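PDB 3CZP: Polyphosphate:AMP phosphotransferase from Pseudomonas aeruginosa PAO1, which transfers phosphate from inorganic polyphosphate to AMP to make ADP, and works less efficiently on GMP, with magnesium as cofactor. Local coordinates for residues E86-W91 with R352-R357; R92-L97 with Y346-W351; R297-V302 with G403-K408; Q328-P333 with Q359-D364. All blocks are in the same frame, centred on the assembly; numbering follows the deposited sequence. Where two conformers were deposited one is given.

Interactions 3 and 4 belong to one parallel sheet of the second PPK2 region and share its logic: regular main-chain hydrogen bonds flanked by aliphatic and aromatic side chains. They are neighbours, since strand 300-307 of interaction 3 bonds to strand 360-364 of interaction 4. Interactions 1 and 2 instead join the two PPK2 regions, and their centres lie only about 10 Å apart. Interaction 2 is buried and built on stacked indoles, whereas interaction 1 is partly buried, joins two loops and depends on water and backbone carbonyls. Its 352-357 loop also leans on the sheet, with Pro355 against Val302 and Thr361, which connects the domain junction to interactions 3 and 4.

Interaction 1: E86-W91 with R352-R357; sequences ERPPQW and RHIPAR
CG of Arg87 stands anti to the carbonyl carbon (chi1 -74°), and the chain then runs extended to NE, which lays the guanidinium along the 352-357 loop with CB of Ala356 over one face, 3.7 Å from Arg87 NH1. Trp91, with CG anti to its own backbone N (chi1 -176°), brings its indole under the same chain, so that Arg87 CD sits over the ring centre. NE of Arg87 makes a weak hydrogen bond to Ile354 O, 3.4 Å away, and two waters donate to that same carbonyl oxygen while accepting from NE and NH2 respectively. NH1 turns instead to the carbonyl of Glu83.

A second polar cluster forms round Glu86 O. It accepts from Arg357 N at 3.0 Å, in the carbonyl plane, and from a water that also donates to Pro355 O; the CA-H of Ala356 approaches as well. The side chains of Glu86 and Arg357 cross at about a right angle, and Glu86 OE1 meets the aliphatic part of the arginine, 3.4 Å from Arg357 CG, without the charged ends touching; the arginine makes a cation-pi contact with Tyr402. Apolar packing comes from Pro88 CD against Ile354 CG2, 3.9 Å apart, beside helix 382-402. Loop meeting loop through carbonyls and bridging waters, with a type I turn from Pro88 leading into helix 91-96, makes this part of the junction between the two fused PPK2 domains.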
# COMPACT_ATOMS: atom_id res chain seq x y z
N GLU A 86 9.92 12.35 -1.35
CA GLU A 86 8.93 13.39 -1.69
C GLU A 86 7.77 13.55 -0.68
O GLU A 86 6.80 14.29 -0.92
CB GLU A 86 8.34 13.09 -3.07
CG GLU A 86 9.34 13.20 -4.22
CD GLU A 86 10.08 14.53 -4.25
OE1 GLU A 86 9.48 15.56 -3.84
OE2 GLU A 86 11.28 14.55 -4.68
N ARG A 87 7.89 12.87 0.44
CA ARG A 87 6.91 12.95 1.51
C ARG A 87 7.60 13.29 2.86
O ARG A 87 8.81 13.14 2.99
CB ARG A 87 6.16 11.62 1.58
CG ARG A 87 5.17 11.46 0.43
CD ARG A 87 4.47 10.14 0.44
NE ARG A 87 3.50 10.02 -0.62
CZ ARG A 87 3.78 9.81 -1.91
NH1 ARG A 87 5.01 9.75 -2.33
NH2 ARG A 87 2.79 9.78 -2.77
N PRO A 88 6.83 13.71 3.89
CA PRO A 88 7.50 14.02 5.15
C PRO A 88 8.27 12.82 5.71
O PRO A 88 7.92 11.69 5.40
CB PRO A 88 6.36 14.44 6.05
CG PRO A 88 5.22 14.82 5.08
CD PRO A 88 5.38 13.97 3.93
N PRO A 89 9.42 13.09 6.36
CA PRO A 89 10.31 12.03 6.83
C PRO A 89 9.66 10.89 7.59
O PRO A 89 10.17 9.78 7.50
CB PRO A 89 11.31 12.76 7.76
CG PRO A 89 10.97 14.19 7.72
CD PRO A 89 10.06 14.41 6.55
N GLN A 90 8.62 11.17 8.35
CA GLN A 90 7.93 10.17 9.16
C GLN A 90 7.11 9.11 8.33
O GLN A 90 6.94 7.96 8.76
CB GLN A 90 6.99 10.88 10.16
CG GLN A 90 6.71 10.00 11.42
CD GLN A 90 6.00 10.73 12.54
OE1 GLN A 90 4.78 10.78 12.54
NE2 GLN A 90 6.76 11.21 13.56
N TRP A 91 6.66 9.52 7.15
CA TRP A 91 5.81 8.70 6.29
C TRP A 91 6.40 7.31 6.03
O TRP A 91 5.70 6.32 6.04
CB TRP A 91 5.59 9.45 4.98
CG TRP A 91 4.66 8.78 4.01
CD1 TRP A 91 3.27 8.88 3.97
CD2 TRP A 91 5.03 7.96 2.92
NE1 TRP A 91 2.79 8.13 2.93
CE2 TRP A 91 3.85 7.57 2.26
CE3 TRP A 91 6.25 7.59 2.38
CZ2 TRP A 91 3.87 6.77 1.12
CZ3 TRP A 91 6.28 6.79 1.27
CH2 TRP A 91 5.11 6.38 0.64
N ARG A 352 -1.14 7.38 4.87
CA ARG A 352 -1.06 6.63 3.63
C ARG A 352 -1.60 7.47 2.50
O ARG A 352 -1.30 7.22 1.36
CB ARG A 352 -1.81 5.27 3.73
CG ARG A 352 -3.29 5.42 3.60
CD ARG A 352 -4.11 4.17 3.88
NE ARG A 352 -3.89 3.07 2.93
CZ ARG A 352 -4.67 1.98 2.89
NH1 ARG A 352 -5.71 1.86 3.71
NH2 ARG A 352 -4.41 0.98 2.06
N HIS A 353 -2.40 8.47 2.83
CA HIS A 353 -2.93 9.39 1.85
C HIS A 353 -2.27 10.73 1.75
O HIS A 353 -2.76 11.58 1.01
CB HIS A 353 -4.41 9.64 2.14
CG HIS A 353 -5.26 8.46 1.86
ND1 HIS A 353 -5.37 7.92 0.61
CD2 HIS A 353 -5.99 7.68 2.69
CE1 HIS A 353 -6.14 6.86 0.67
NE2 HIS A 353 -6.55 6.70 1.92
N ILE A 354 -1.16 10.96 2.45
CA ILE A 354 -0.53 12.29 2.45
C ILE A 354 0.09 12.56 1.10
O ILE A 354 0.72 11.69 0.54
CB ILE A 354 0.49 12.39 3.57
CG1 ILE A 354 -0.26 12.51 4.91
CG2 ILE A 354 1.54 13.47 3.31
CD1 ILE A 354 -1.00 13.81 5.08
N PRO A 355 -0.07 13.79 0.57
CA PRO A 355 0.45 14.03 -0.77
C PRO A 355 1.97 14.12 -0.89
O PRO A 355 2.65 14.57 0.03
CB PRO A 355 -0.25 15.35 -1.18
CG PRO A 355 -0.54 16.03 0.11
CD PRO A 355 -0.82 14.94 1.10
N ALA A 356 2.51 13.65 -2.00
CA ALA A 356 3.86 13.99 -2.39
C ALA A 356 3.96 15.51 -2.70
O ALA A 356 2.95 16.18 -2.89
CB ALA A 356 4.26 13.20 -3.57
N ARG A 357 5.17 16.01 -2.84
CA ARG A 357 5.36 17.38 -3.26
C ARG A 357 4.64 17.66 -4.57
O ARG A 357 4.62 16.85 -5.48
CB ARG A 357 6.84 17.69 -3.47
CG ARG A 357 7.61 17.79 -2.16
CD ARG A 357 7.95 19.24 -1.87
NE ARG A 357 8.72 19.32 -0.63
CZ ARG A 357 10.01 19.65 -0.53
NH1 ARG A 357 10.74 19.98 -1.62
NH2 ARG A 357 10.56 19.66 0.69
O HOH W 1 4.93 15.69 0.65
O HOH W 2 0.98 8.90 0.82
O HOH W 3 -0.28 10.84 -2.33

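Interaction 2: R92-L97 with Y346-W351; sequences RFWRRL and YLWRFW. With ACT (acetate ion), chain F.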
# COMPACT_ATOMS: atom_id res chain seq x y z
N ARG A 92 7.68 7.25 5.73
CA ARG A 92 8.29 6.00 5.39
C ARG A 92 8.30 4.99 6.51
O ARG A 92 8.36 3.77 6.25
CB ARG A 92 9.72 6.23 4.99
CG ARG A 92 10.57 6.67 6.10
CD ARG A 92 12.00 6.93 5.57
NE ARG A 92 12.00 8.23 4.92
CZ ARG A 92 13.08 8.83 4.44
NH1 ARG A 92 14.28 8.26 4.52
NH2 ARG A 92 12.96 10.04 3.93
N PHE A 93 8.33 5.47 7.76
CA PHE A 93 8.21 4.55 8.89
C PHE A 93 6.77 4.07 9.04
O PHE A 93 6.47 2.87 9.26
CB PHE A 93 8.66 5.26 10.17
CG PHE A 93 10.08 5.71 10.11
CD1 PHE A 93 11.10 4.80 9.87
CD2 PHE A 93 10.41 7.03 10.31
CE1 PHE A 93 12.39 5.20 9.79
CE2 PHE A 93 11.74 7.42 10.24
CZ PHE A 93 12.71 6.49 9.97
N TRP A 94 5.83 4.98 8.91
CA TRP A 94 4.39 4.57 8.99
C TRP A 94 4.05 3.50 7.95
O TRP A 94 3.33 2.53 8.23
CB TRP A 94 3.45 5.79 8.75
CG TRP A 94 3.33 6.77 9.91
CD1 TRP A 94 4.05 7.90 10.10
CD2 TRP A 94 2.45 6.66 11.03
NE1 TRP A 94 3.67 8.51 11.29
CE2 TRP A 94 2.70 7.75 11.89
CE3 TRP A 94 1.51 5.72 11.42
CZ2 TRP A 94 1.98 7.97 13.08
CZ3 TRP A 94 0.79 5.95 12.61
CH2 TRP A 94 1.04 7.06 13.41
N ARG A 95 4.63 3.66 6.77
CA ARG A 95 4.40 2.77 5.66
C ARG A 95 4.80 1.32 6.00
O ARG A 95 4.18 0.35 5.49
CB ARG A 95 5.10 3.28 4.39
CG ARG A 95 5.09 2.27 3.29
CD ARG A 95 5.06 2.75 1.91
NE ARG A 95 6.37 3.02 1.40
CZ ARG A 95 6.64 3.17 0.11
NH1 ARG A 95 5.72 3.02 -0.82
NH2 ARG A 95 7.87 3.44 -0.25
N ARG A 96 5.83 1.15 6.84
CA ARG A 96 6.35 -0.20 7.17
C ARG A 96 5.98 -0.72 8.53
O ARG A 96 6.48 -1.78 8.95
CB ARG A 96 7.88 -0.27 7.07
CG ARG A 96 8.50 0.18 5.77
CD ARG A 96 7.86 -0.49 4.60
NE ARG A 96 8.47 0.04 3.36
CZ ARG A 96 8.04 -0.20 2.11
NH1 ARG A 96 6.95 -0.96 1.87
NH2 ARG A 96 8.73 0.30 1.06
N LEU A 97 5.04 -0.08 9.22
CA LEU A 97 4.65 -0.61 10.51
C LEU A 97 4.06 -2.01 10.31
O LEU A 97 3.33 -2.23 9.34
CB LEU A 97 3.74 0.35 11.25
CG LEU A 97 4.32 1.70 11.62
CD1 LEU A 97 3.22 2.51 12.28
CD2 LEU A 97 5.56 1.69 12.57
N TYR A 346 -4.27 4.25 14.60
CA TYR A 346 -5.23 5.21 14.03
C TYR A 346 -4.71 6.09 12.86
O TYR A 346 -5.34 6.10 11.79
CB TYR A 346 -5.78 6.11 15.13
CG TYR A 346 -6.82 7.10 14.66
CD1 TYR A 346 -8.07 6.66 14.18
CD2 TYR A 346 -6.58 8.45 14.70
CE1 TYR A 346 -9.05 7.59 13.72
CE2 TYR A 346 -7.56 9.37 14.28
CZ TYR A 346 -8.79 8.93 13.80
OH TYR A 346 -9.73 9.86 13.36
N LEU A 347 -3.59 6.80 13.03
CA LEU A 347 -3.17 7.77 11.96
C LEU A 347 -2.61 7.13 10.73
O LEU A 347 -2.41 7.80 9.73
CB LEU A 347 -2.15 8.78 12.51
CG LEU A 347 -2.80 9.75 13.52
CD1 LEU A 347 -1.78 10.59 14.26
CD2 LEU A 347 -3.99 10.60 12.81
N TRP A 348 -2.25 5.84 10.80
CA TRP A 348 -1.76 5.10 9.64
C TRP A 348 -2.63 5.27 8.39
O TRP A 348 -2.11 5.47 7.27
CB TRP A 348 -1.60 3.61 10.03
CG TRP A 348 -0.97 2.74 9.00
CD1 TRP A 348 0.35 2.38 8.88
CD2 TRP A 348 -1.66 2.01 7.98
NE1 TRP A 348 0.54 1.54 7.82
CE2 TRP A 348 -0.69 1.27 7.26
CE3 TRP A 348 -3.00 1.90 7.62
CZ2 TRP A 348 -1.02 0.45 6.18
CZ3 TRP A 348 -3.34 1.04 6.56
CH2 TRP A 348 -2.35 0.34 5.85
N ARG A 349 -3.94 5.19 8.59
CA ARG A 349 -4.90 5.33 7.50
C ARG A 349 -4.81 6.70 6.84
O ARG A 349 -5.08 6.83 5.65
CB ARG A 349 -6.32 5.08 8.00
CG ARG A 349 -6.71 5.94 9.20
CD ARG A 349 -8.06 5.51 9.76
NE ARG A 349 -7.92 4.46 10.77
CZ ARG A 349 -8.88 4.13 11.63
NH1 ARG A 349 -10.04 4.77 11.62
NH2 ARG A 349 -8.67 3.16 12.51
N PHE A 350 -4.43 7.72 7.61
CA PHE A 350 -4.33 9.06 7.05
C PHE A 350 -2.99 9.33 6.43
O PHE A 350 -2.93 9.92 5.37
CB PHE A 350 -4.68 10.10 8.12
CG PHE A 350 -6.03 9.83 8.66
CD1 PHE A 350 -7.11 10.09 7.88
CD2 PHE A 350 -6.20 9.24 9.91
CE1 PHE A 350 -8.41 9.80 8.33
CE2 PHE A 350 -7.50 8.94 10.38
CZ PHE A 350 -8.56 9.17 9.57
N TRP A 351 -1.92 8.90 7.09
CA TRP A 351 -0.57 9.05 6.54
C TRP A 351 -0.43 8.47 5.11
O TRP A 351 0.41 8.93 4.30
CB TRP A 351 0.47 8.41 7.50
CG TRP A 351 1.04 9.35 8.52
CD1 TRP A 351 0.70 9.42 9.84
CD2 TRP A 351 1.98 10.40 8.29
NE1 TRP A 351 1.40 10.42 10.46
CE2 TRP A 351 2.22 11.02 9.53
CE3 TRP A 351 2.65 10.88 7.16
CZ2 TRP A 351 3.10 12.10 9.68
CZ3 TRP A 351 3.52 11.95 7.31
CH2 TRP A 351 3.75 12.53 8.55
C ACT F . 6.53 -0.69 -2.25
O ACT F . 7.15 -1.10 -1.27
OXT ACT F . 7.26 -0.25 -3.16
CH3 ACT F . 5.04 -0.71 -2.34
O HOH W 4 2.39 -0.79 7.18
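Trp94 is the wedge of this contact, its indole pushed into a hollow formed by Leu347, Trp348 and Trp351. Across one face lies Trp351 in a face-to-face stack: the five-membered rings are 3.5 Å apart at their centroids and their planes differ by 18°. The long axes of the two side chains run at about a right angle, and the closest overlap lies in the five-membered rings, where CE2 of Trp94 comes within 3.3 Å of CD1 of Trp351. The Trp94 benzo ring fits against Leu347 and Trp348, its outer CH2 3.7 Å from Leu347 CB and its CE3, nearer the ring fusion, 4.0 Å from Trp348 CB.

Trp348 bulges the other way. CG is anti to the backbone N (chi1 -174°), which swings its indole toward the backbone of Trp94 and Arg95, the ring edge facing the carbonyl of Trp94 and NE1 donating to a water 3.0 Å away. Well away from the stack, NH1 and NH2 of Arg96 both donate to one oxygen of an acetate, probably from the crystallisation liquor. Helix 125-144 backs the wedge: Phe138 meets Trp94 edge-to-face, Met141 touches Trp94 and Leu347, and Leu142 packs on Leu97, while Phe395 of helix 382-402 meets Trp351.

Interaction 3: R297-V302 with G403-K408; sequences RQHSLV and GIIVVK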
# COMPACT_ATOMS: atom_id res chain seq x y z
N ARG A 297 6.06 23.84 -6.29
CA ARG A 297 6.96 22.66 -6.31
C ARG A 297 7.61 22.34 -4.99
O ARG A 297 7.99 21.22 -4.74
CB ARG A 297 8.13 22.88 -7.28
CG ARG A 297 7.69 22.92 -8.70
CD ARG A 297 8.81 23.19 -9.65
NE ARG A 297 8.28 23.00 -11.00
CZ ARG A 297 8.08 21.82 -11.56
NH1 ARG A 297 7.57 21.76 -12.79
NH2 ARG A 297 8.42 20.69 -10.93
N GLN A 298 7.79 23.38 -4.19
CA GLN A 298 8.35 23.27 -2.86
C GLN A 298 7.32 22.85 -1.83
O GLN A 298 7.65 22.67 -0.66
CB GLN A 298 8.92 24.64 -2.51
CG GLN A 298 9.13 24.95 -1.04
CD GLN A 298 9.88 26.26 -0.84
OE1 GLN A 298 10.07 27.04 -1.79
NE2 GLN A 298 10.28 26.53 0.43
N HIS A 299 6.08 22.65 -2.27
CA HIS A 299 4.97 22.49 -1.37
C HIS A 299 4.01 21.39 -1.79
O HIS A 299 4.10 20.80 -2.86
CB HIS A 299 4.17 23.81 -1.31
CG HIS A 299 4.92 24.95 -0.68
ND1 HIS A 299 5.19 25.02 0.67
CD2 HIS A 299 5.46 26.06 -1.22
CE1 HIS A 299 5.87 26.12 0.94
NE2 HIS A 299 6.05 26.77 -0.20
N SER A 300 3.05 21.13 -0.91
CA SER A 300 1.85 20.45 -1.34
C SER A 300 0.69 21.02 -0.51
O SER A 300 0.91 21.85 0.34
CB SER A 300 2.02 18.92 -1.24
OG SER A 300 2.30 18.58 0.08
N LEU A 301 -0.53 20.57 -0.79
CA LEU A 301 -1.71 21.12 -0.14
C LEU A 301 -2.52 19.99 0.44
O LEU A 301 -2.69 18.96 -0.20
CB LEU A 301 -2.52 21.94 -1.15
CG LEU A 301 -3.73 22.81 -0.77
CD1 LEU A 301 -3.30 23.86 0.20
CD2 LEU A 301 -4.30 23.48 -2.05
N VAL A 302 -2.97 20.19 1.67
CA VAL A 302 -4.02 19.35 2.31
C VAL A 302 -5.17 20.23 2.73
O VAL A 302 -4.98 21.16 3.52
CB VAL A 302 -3.44 18.56 3.52
CG1 VAL A 302 -4.55 17.83 4.29
CG2 VAL A 302 -2.40 17.56 3.01
N GLY A 403 6.65 21.40 4.59
CA GLY A 403 6.21 22.41 3.58
C GLY A 403 4.79 22.14 3.05
O GLY A 403 4.34 22.75 2.09
N ILE A 404 4.07 21.21 3.68
CA ILE A 404 2.68 20.95 3.32
C ILE A 404 1.84 22.05 3.91
O ILE A 404 1.95 22.39 5.08
CB ILE A 404 2.18 19.55 3.79
CG1 ILE A 404 3.17 18.46 3.28
CG2 ILE A 404 0.75 19.34 3.37
CD1 ILE A 404 2.69 17.00 3.39
N ILE A 405 1.00 22.61 3.05
CA ILE A 405 0.02 23.63 3.40
C ILE A 405 -1.25 22.98 3.88
O ILE A 405 -1.93 22.33 3.13
CB ILE A 405 -0.26 24.53 2.18
CG1 ILE A 405 1.05 25.12 1.64
CG2 ILE A 405 -1.28 25.67 2.52
CD1 ILE A 405 0.88 25.81 0.32
N VAL A 406 -1.60 23.18 5.13
CA VAL A 406 -2.74 22.53 5.73
C VAL A 406 -3.90 23.53 6.00
O VAL A 406 -3.75 24.52 6.76
CB VAL A 406 -2.30 21.84 7.01
CG1 VAL A 406 -3.47 21.22 7.72
CG2 VAL A 406 -1.16 20.82 6.70
N VAL A 407 -5.04 23.28 5.35
CA VAL A 407 -6.23 24.11 5.52
C VAL A 407 -7.36 23.23 6.07
O VAL A 407 -7.52 22.11 5.61
CB VAL A 407 -6.56 24.79 4.17
CG1 VAL A 407 -7.68 25.76 4.36
CG2 VAL A 407 -5.29 25.61 3.66
N LYS A 408 -8.10 23.71 7.07
CA LYS A 408 -9.13 22.92 7.76
C LYS A 408 -10.46 23.67 7.87
O LYS A 408 -10.51 24.78 8.40
CB LYS A 408 -8.64 22.60 9.19
CG LYS A 408 -7.43 21.67 9.28
CD LYS A 408 -7.13 21.32 10.73
CE LYS A 408 -6.54 22.46 11.54
NZ LYS A 408 -5.96 22.05 12.92
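Leu301 and Ile405 cross at a slant on one face of the sheet, CD1 of the leucine resting 3.6 Å from CG2 of the isoleucine, and Val302 and Ile404 do the same on the other, where CG2 of Val302 meets CG2 of Ile404, also at 3.6 Å. The torsion of Ile404 (chi1 -53°) sets CG2 anti to the backbone N and leaves CG1 beside Ser300, 3.3 Å from OG. Val407 extends the Leu301 face, and helix 475-496 packs over it; Pro355, Ile354 and Pro88 lie against the opposite one.

Between the two layers the backbones are joined by three nearly straight bonds of equal length. Ile405 N donates to Ser300 O, Val302 N to Ile405 O, and Val407 N to Val302 O at 2.8 Å, the last at 173°. Ahead of these bonds a side chain takes over: ND1 of His299 gives its proton to a lone pair of Gly403 O, 2.8 Å away, with the oxygen only 4° out of the imidazole plane. NE2 is hydrogen-bonded to Asp497 OD2, so both ring nitrogens are engaged, which holds the ring's orientation. Gly403 itself ends helix 382-402 in a Schellman motif and turns the chain into strand 404-412. Parallel strands pairing in this way, with 300-307 at the centre of a sheet ordered 2-3-1-4-5, are characteristic of the P-loop kinase fold.

Interaction 4: Q328-P333 with Q359-D364; sequences QYHIVP and QFTIFD
Val332 N donates to Ile362 O at 2.7 Å, almost straight at 173°. The CA-H of Ile331 makes a weaker contact with the same oxygen, Ile331 CA lying 3.4 Å from Ile362 O. The parallel ladder continues on both sides, with His330 N bonding to Phe360 O, Ile362 N to His330 O, and Asp364 N to Val332 O at 3.0 Å, where the donor stands above the carbonyl plane; both end bonds are more bent than the middle two. At the start of the ladder a water accepts from Phe360 N and donates weakly to Gln328 O.

Ile331 and Ile362 lie side by side and point the same way, CG1 of the first 4.2 Å from CB of the second. On the opposite face Val332 CG2 touches Thr361 CG2 at 3.7 Å, and Val332 CB nears CD1 of Phe363. With Phe363 CG anti to the carbonyl carbon (chi1 -73°), that ring also has Thr361 CG2 over one face. Asp364 OD2 forms a salt bridge to Arg70 of the second subunit, which packs on Ile331 and Pro333 too. Strand 330-333 forms one edge of the five-stranded sheet within its chain, with 360-364 joining it to 300-307, helix 313-321 beside Ile331 and the His353-Pro355 loop lying across the Thr361 face.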
# COMPACT_ATOMS: atom_id res chain seq x y z
N GLN A 328 -4.47 17.06 -11.03
CA GLN A 328 -3.84 17.93 -10.03
C GLN A 328 -4.25 17.67 -8.56
O GLN A 328 -3.70 18.31 -7.64
CB GLN A 328 -4.13 19.38 -10.39
CG GLN A 328 -3.43 19.86 -11.67
CD GLN A 328 -3.79 21.31 -12.00
OE1 GLN A 328 -4.92 21.61 -12.42
NE2 GLN A 328 -2.84 22.21 -11.84
N TYR A 329 -5.21 16.78 -8.32
CA TYR A 329 -5.77 16.62 -7.00
C TYR A 329 -6.16 15.17 -6.80
O TYR A 329 -6.19 14.38 -7.77
CB TYR A 329 -6.92 17.61 -6.70
CG TYR A 329 -8.09 17.47 -7.64
CD1 TYR A 329 -8.95 16.37 -7.54
CD2 TYR A 329 -8.35 18.42 -8.64
CE1 TYR A 329 -10.01 16.22 -8.38
CE2 TYR A 329 -9.43 18.27 -9.50
CZ TYR A 329 -10.25 17.18 -9.36
OH TYR A 329 -11.31 16.96 -10.19
N HIS A 330 -6.39 14.82 -5.53
CA HIS A 330 -6.76 13.48 -5.09
C HIS A 330 -7.74 13.69 -3.95
O HIS A 330 -7.38 14.32 -2.97
CB HIS A 330 -5.52 12.74 -4.61
CG HIS A 330 -5.80 11.39 -4.01
ND1 HIS A 330 -6.63 10.45 -4.61
CD2 HIS A 330 -5.30 10.79 -2.90
CE1 HIS A 330 -6.64 9.35 -3.89
NE2 HIS A 330 -5.85 9.52 -2.84
N ILE A 331 -9.00 13.26 -4.10
CA ILE A 331 -9.98 13.41 -3.05
C ILE A 331 -10.14 12.07 -2.34
O ILE A 331 -10.32 11.03 -3.00
CB ILE A 331 -11.33 13.85 -3.60
CG1 ILE A 331 -11.19 15.12 -4.47
CG2 ILE A 331 -12.32 14.05 -2.47
CD1 ILE A 331 -12.50 15.47 -5.13
N VAL A 332 -10.09 12.11 -1.00
CA VAL A 332 -10.22 10.93 -0.14
C VAL A 332 -11.46 11.07 0.74
O VAL A 332 -11.44 11.83 1.69
CB VAL A 332 -9.04 10.80 0.82
CG1 VAL A 332 -9.16 9.48 1.68
CG2 VAL A 332 -7.75 10.91 0.04
N PRO A 333 -12.52 10.36 0.42
CA PRO A 333 -13.71 10.38 1.27
C PRO A 333 -13.52 9.40 2.43
O PRO A 333 -13.37 8.21 2.22
CB PRO A 333 -14.82 10.00 0.28
CG PRO A 333 -14.15 9.13 -0.73
CD PRO A 333 -12.72 9.56 -0.79
N GLN A 359 1.48 17.96 -4.95
CA GLN A 359 0.16 17.35 -5.03
C GLN A 359 -0.80 18.06 -4.07
O GLN A 359 -0.38 18.84 -3.19
CB GLN A 359 0.18 15.83 -4.71
CG GLN A 359 1.05 14.95 -5.62
CD GLN A 359 1.01 13.41 -5.27
OE1 GLN A 359 0.62 12.99 -4.16
NE2 GLN A 359 1.38 12.59 -6.24
N PHE A 360 -2.08 17.77 -4.25
CA PHE A 360 -3.17 18.41 -3.49
C PHE A 360 -4.15 17.33 -3.08
O PHE A 360 -4.69 16.67 -3.92
CB PHE A 360 -3.85 19.46 -4.40
CG PHE A 360 -5.03 20.22 -3.80
CD1 PHE A 360 -5.35 20.16 -2.42
CD2 PHE A 360 -5.81 20.99 -4.62
CE1 PHE A 360 -6.43 20.87 -1.91
CE2 PHE A 360 -6.91 21.69 -4.13
CZ PHE A 360 -7.23 21.64 -2.78
N THR A 361 -4.31 17.07 -1.79
CA THR A 361 -5.21 16.01 -1.32
C THR A 361 -6.31 16.70 -0.53
O THR A 361 -6.06 17.58 0.28
CB THR A 361 -4.54 14.97 -0.44
OG1 THR A 361 -3.47 14.36 -1.15
CG2 THR A 361 -5.56 13.90 0.04
N ILE A 362 -7.53 16.32 -0.84
CA ILE A 362 -8.70 16.82 -0.16
C ILE A 362 -9.31 15.63 0.66
O ILE A 362 -9.54 14.52 0.10
CB ILE A 362 -9.71 17.29 -1.20
CG1 ILE A 362 -9.14 18.39 -2.12
CG2 ILE A 362 -11.02 17.71 -0.51
CD1 ILE A 362 -10.21 19.01 -3.07
N PHE A 363 -9.57 15.89 1.94
CA PHE A 363 -10.08 14.93 2.86
C PHE A 363 -11.53 15.32 3.14
O PHE A 363 -11.82 16.32 3.79
CB PHE A 363 -9.25 14.86 4.13
CG PHE A 363 -7.92 14.19 3.97
CD1 PHE A 363 -7.83 12.81 4.02
CD2 PHE A 363 -6.77 14.94 3.72
CE1 PHE A 363 -6.60 12.16 3.86
CE2 PHE A 363 -5.51 14.30 3.57
CZ PHE A 363 -5.44 12.91 3.64
N ASP A 364 -12.43 14.52 2.62
CA ASP A 364 -13.82 14.65 2.96
C ASP A 364 -14.07 13.80 4.19
O ASP A 364 -14.23 12.58 4.11
CB ASP A 364 -14.67 14.22 1.78
CG ASP A 364 -16.16 14.47 2.01
OD1 ASP A 364 -16.57 15.01 3.07
OD2 ASP A 364 -16.93 14.12 1.11
O HOH W 5 -2.39 15.73 -6.54